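Trilobed Protease (Pyrococcus furiosus, PDB 2GOP) is probably a peptide-degrading hydrolase, whose seven-bladed beta-propeller domain, with its open Velcro topology, is the part modelled here. Local coordinates at residues V46-L50 and K51-R55. Sequence-based numbering, arbitrary orientation.
Sequences VIENL and KNNAR
Lys51 is met by the side chain of Asn49, whose amide oxygen turns to the chain just ahead: the backbone N of Lys51 donates to Asn49 OD1 at 2.9 Å, tilted somewhat from the carbonyl plane. The amide can do this because CG of Asn49 stands anti to its own backbone N (chi1 -174°), beside the carbonyl carbon and facing the chain ahead. Asn52 comes next, its amide turned 67° from that of Asn49, with Asn52 OD1 set 3.2 Å from Asn49 CB. Asn52 OD1 also accepts from Ala54 N at 3.3 Å, closing an Asx turn; that donor sits above the carbonyl plane rather than on a lone pair. Asn53, in a left-handed backbone conformation, bends the chain back; its N reaches Asn49 O in a weak bond, while its side chain lies alongside that of Glu48, amide and carboxylate planes nearly perpendicular, Asn53 OD1 and Glu48 OE2 being neighbours without a hydrogen bond. Ala54 gives the firm backbone link, Ala54 O accepting from Asn49 N at 2.8 Å with the N-H nearly straight at 169°; the same carbonyl oxygen also receives the CA-H of Glu48. At Arg55 strand 55-59 begins, in a non-hydrogen-bonded antiparallel pair with Glu48. The extended Glu48 chain brings OE1 to the edge of the guanidinium, a long salt bridge of 3.9 Å to Arg55 NE, and Arg55 CD passes Val46 CG1. Tyr29 on strand 26-35 touches both Val46 and Arg55. The whole is a beta-hairpin turn joining strands 40-49 and 55-59, the last two of a four-stranded antiparallel blade in a seven-bladed beta-propeller.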
ATOM      1  N   VAL A  46     -15.913  11.610  20.620  1.00 43.48           N
ATOM      2  CA  VAL A  46     -16.499  12.867  21.071  1.00 42.90           C
ATOM      3  C   VAL A  46     -17.429  13.387  19.977  1.00 43.57           C
ATOM      4  O   VAL A  46     -17.077  13.373  18.791  1.00 41.21           O
ATOM      5  CB  VAL A  46     -15.419  13.914  21.376  1.00 42.43           C
ATOM      6  CG1 VAL A  46     -16.056  15.224  21.835  1.00 40.45           C
ATOM      7  CG2 VAL A  46     -14.434  13.377  22.418  1.00 40.84           C
ATOM      8  N   ILE A  47     -18.623  13.800  20.382  1.00 41.75           N
ATOM      9  CA  ILE A  47     -19.594  14.424  19.490  1.00 44.04           C
ATOM     10  C   ILE A  47     -19.839  15.856  19.967  1.00 45.16           C
ATOM     11  O   ILE A  47     -20.356  16.061  21.076  1.00 44.28           O
ATOM     12  CB  ILE A  47     -20.940  13.655  19.503  1.00 44.29           C
ATOM     13  CG1 ILE A  47     -20.710  12.169  19.198  1.00 43.97           C
ATOM     14  CG2 ILE A  47     -21.929  14.267  18.507  1.00 43.42           C
ATOM     15  CD1 ILE A  47     -21.843  11.266  19.635  1.00 45.13           C
ATOM     16  N   GLU A  48     -19.458  16.838  19.144  1.00 45.71           N
ATOM     17  CA  GLU A  48     -19.619  18.244  19.501  1.00 46.98           C
ATOM     18  C   GLU A  48     -20.642  18.952  18.618  1.00 47.08           C
ATOM     19  O   GLU A  48     -20.650  18.790  17.405  1.00 46.80           O
ATOM     20  CB  GLU A  48     -18.280  18.990  19.432  1.00 46.90           C
ATOM     21  CG  GLU A  48     -18.421  20.492  19.729  1.00 48.61           C
ATOM     22  CD  GLU A  48     -17.099  21.212  19.903  1.00 49.46           C
ATOM     23  OE1 GLU A  48     -16.034  20.568  19.784  1.00 53.52           O
ATOM     24  OE2 GLU A  48     -17.132  22.432  20.157  1.00 46.74           O
ATOM     25  N   ASN A  49     -21.495  19.749  19.246  1.00 48.78           N
ATOM     26  CA  ASN A  49     -22.461  20.574  18.544  1.00 49.56           C
ATOM     27  C   ASN A  49     -21.802  21.915  18.259  1.00 50.62           C
ATOM     28  O   ASN A  49     -21.356  22.593  19.181  1.00 52.26           O
ATOM     29  CB  ASN A  49     -23.710  20.747  19.414  1.00 48.61           C
ATOM     30  CG  ASN A  49     -24.847  21.477  18.702  1.00 48.83           C
ATOM     31  OD1 ASN A  49     -24.635  22.428  17.954  1.00 47.92           O
ATOM     32  ND2 ASN A  49     -26.070  21.038  18.961  1.00 50.49           N
ATOM     33  N   LEU A  50     -21.733  22.287  16.985  1.00 51.61           N
ATOM     34  CA  LEU A  50     -21.034  23.510  16.569  1.00 52.83           C
ATOM     35  C   LEU A  50     -21.716  24.813  17.013  1.00 53.86           C
ATOM     36  O   LEU A  50     -21.056  25.853  17.113  1.00 53.33           O
ATOM     37  CB  LEU A  50     -20.852  23.516  15.047  1.00 52.46           C
ATOM     38  CG  LEU A  50     -19.873  22.465  14.521  1.00 52.56           C
ATOM     39  CD1 LEU A  50     -20.103  22.196  13.037  1.00 52.47           C
ATOM     40  CD2 LEU A  50     -18.435  22.893  14.793  1.00 51.91           C
ATOM     41  N   LYS A  51     -23.022  24.761  17.275  1.00 55.40           N
ATOM     42  CA  LYS A  51     -23.771  25.961  17.675  1.00 57.51           C
ATOM     43  C   LYS A  51     -23.415  26.415  19.093  1.00 57.65           C
ATOM     44  O   LYS A  51     -23.091  27.580  19.305  1.00 57.45           O
ATOM     45  CB  LYS A  51     -25.281  25.724  17.577  1.00 59.14           C
ATOM     46  CG  LYS A  51     -25.793  25.460  16.163  1.00 61.51           C
ATOM     47  CD  LYS A  51     -27.323  25.528  16.105  1.00 62.26           C
ATOM     48  CE  LYS A  51     -27.887  24.876  14.842  1.00 63.37           C
ATOM     49  NZ  LYS A  51     -29.377  25.015  14.740  1.00 63.85           N
ATOM     50  N   ASN A  52     -23.464  25.486  20.049  1.00 57.82           N
ATOM     51  CA  ASN A  52     -23.217  25.794  21.467  1.00 56.42           C
ATOM     52  C   ASN A  52     -21.944  25.163  22.062  1.00 55.61           C
ATOM     53  O   ASN A  52     -21.667  25.321  23.250  1.00 54.09           O
ATOM     54  CB  ASN A  52     -24.447  25.412  22.309  1.00 55.59           C
ATOM     55  CG  ASN A  52     -24.828  23.943  22.183  1.00 56.16           C
ATOM     56  OD1 ASN A  52     -24.210  23.184  21.444  1.00 55.09           O
ATOM     57  ND2 ASN A  52     -25.860  23.541  22.911  1.00 56.91           N
ATOM     58  N   ASN A  53     -21.181  24.448  21.236  1.00 56.03           N
ATOM     59  CA  ASN A  53     -19.957  23.750  21.672  1.00 55.64           C
ATOM     60  C   ASN A  53     -20.182  22.624  22.701  1.00 55.33           C
ATOM     61  O   ASN A  53     -19.225  22.126  23.306  1.00 54.67           O
ATOM     62  CB  ASN A  53     -18.911  24.750  22.187  1.00 55.77           C
ATOM     63  CG  ASN A  53     -18.536  25.792  21.148  1.00 56.75           C
ATOM     64  OD1 ASN A  53     -18.622  25.548  19.942  1.00 57.82           O
ATOM     65  ND2 ASN A  53     -18.107  26.959  21.612  1.00 56.58           N
ATOM     66  N   ALA A  54     -21.439  22.212  22.869  1.00 54.07           N
ATOM     67  CA  ALA A  54     -21.785  21.135  23.793  1.00 53.29           C
ATOM     68  C   ALA A  54     -21.223  19.812  23.279  1.00 52.32           C
ATOM     69  O   ALA A  54     -21.225  19.565  22.067  1.00 48.57           O
ATOM     70  CB  ALA A  54     -23.305  21.045  23.964  1.00 53.65           C
ATOM     71  N   ARG A  55     -20.742  18.977  24.205  1.00 50.80           N
ATOM     72  CA  ARG A  55     -20.093  17.711  23.866  1.00 52.59           C
ATOM     73  C   ARG A  55     -20.845  16.500  24.390  1.00 51.37           C
ATOM     74  O   ARG A  55     -21.539  16.573  25.399  1.00 51.77           O
ATOM     75  CB  ARG A  55     -18.672  17.672  24.421  1.00 53.23           C
ATOM     76  CG  ARG A  55     -17.748  18.629  23.739  1.00 55.23           C
ATOM     77  CD  ARG A  55     -16.356  18.559  24.306  1.00 56.42           C
ATOM     78  NE  ARG A  55     -15.431  19.330  23.481  1.00 59.69           N
ATOM     79  CZ  ARG A  55     -14.191  19.659  23.836  1.00 62.22           C
ATOM     80  NH1 ARG A  55     -13.704  19.297  25.022  1.00 62.41           N
ATOM     81  NH2 ARG A  55     -13.433  20.365  22.995  1.00 60.53           N
TER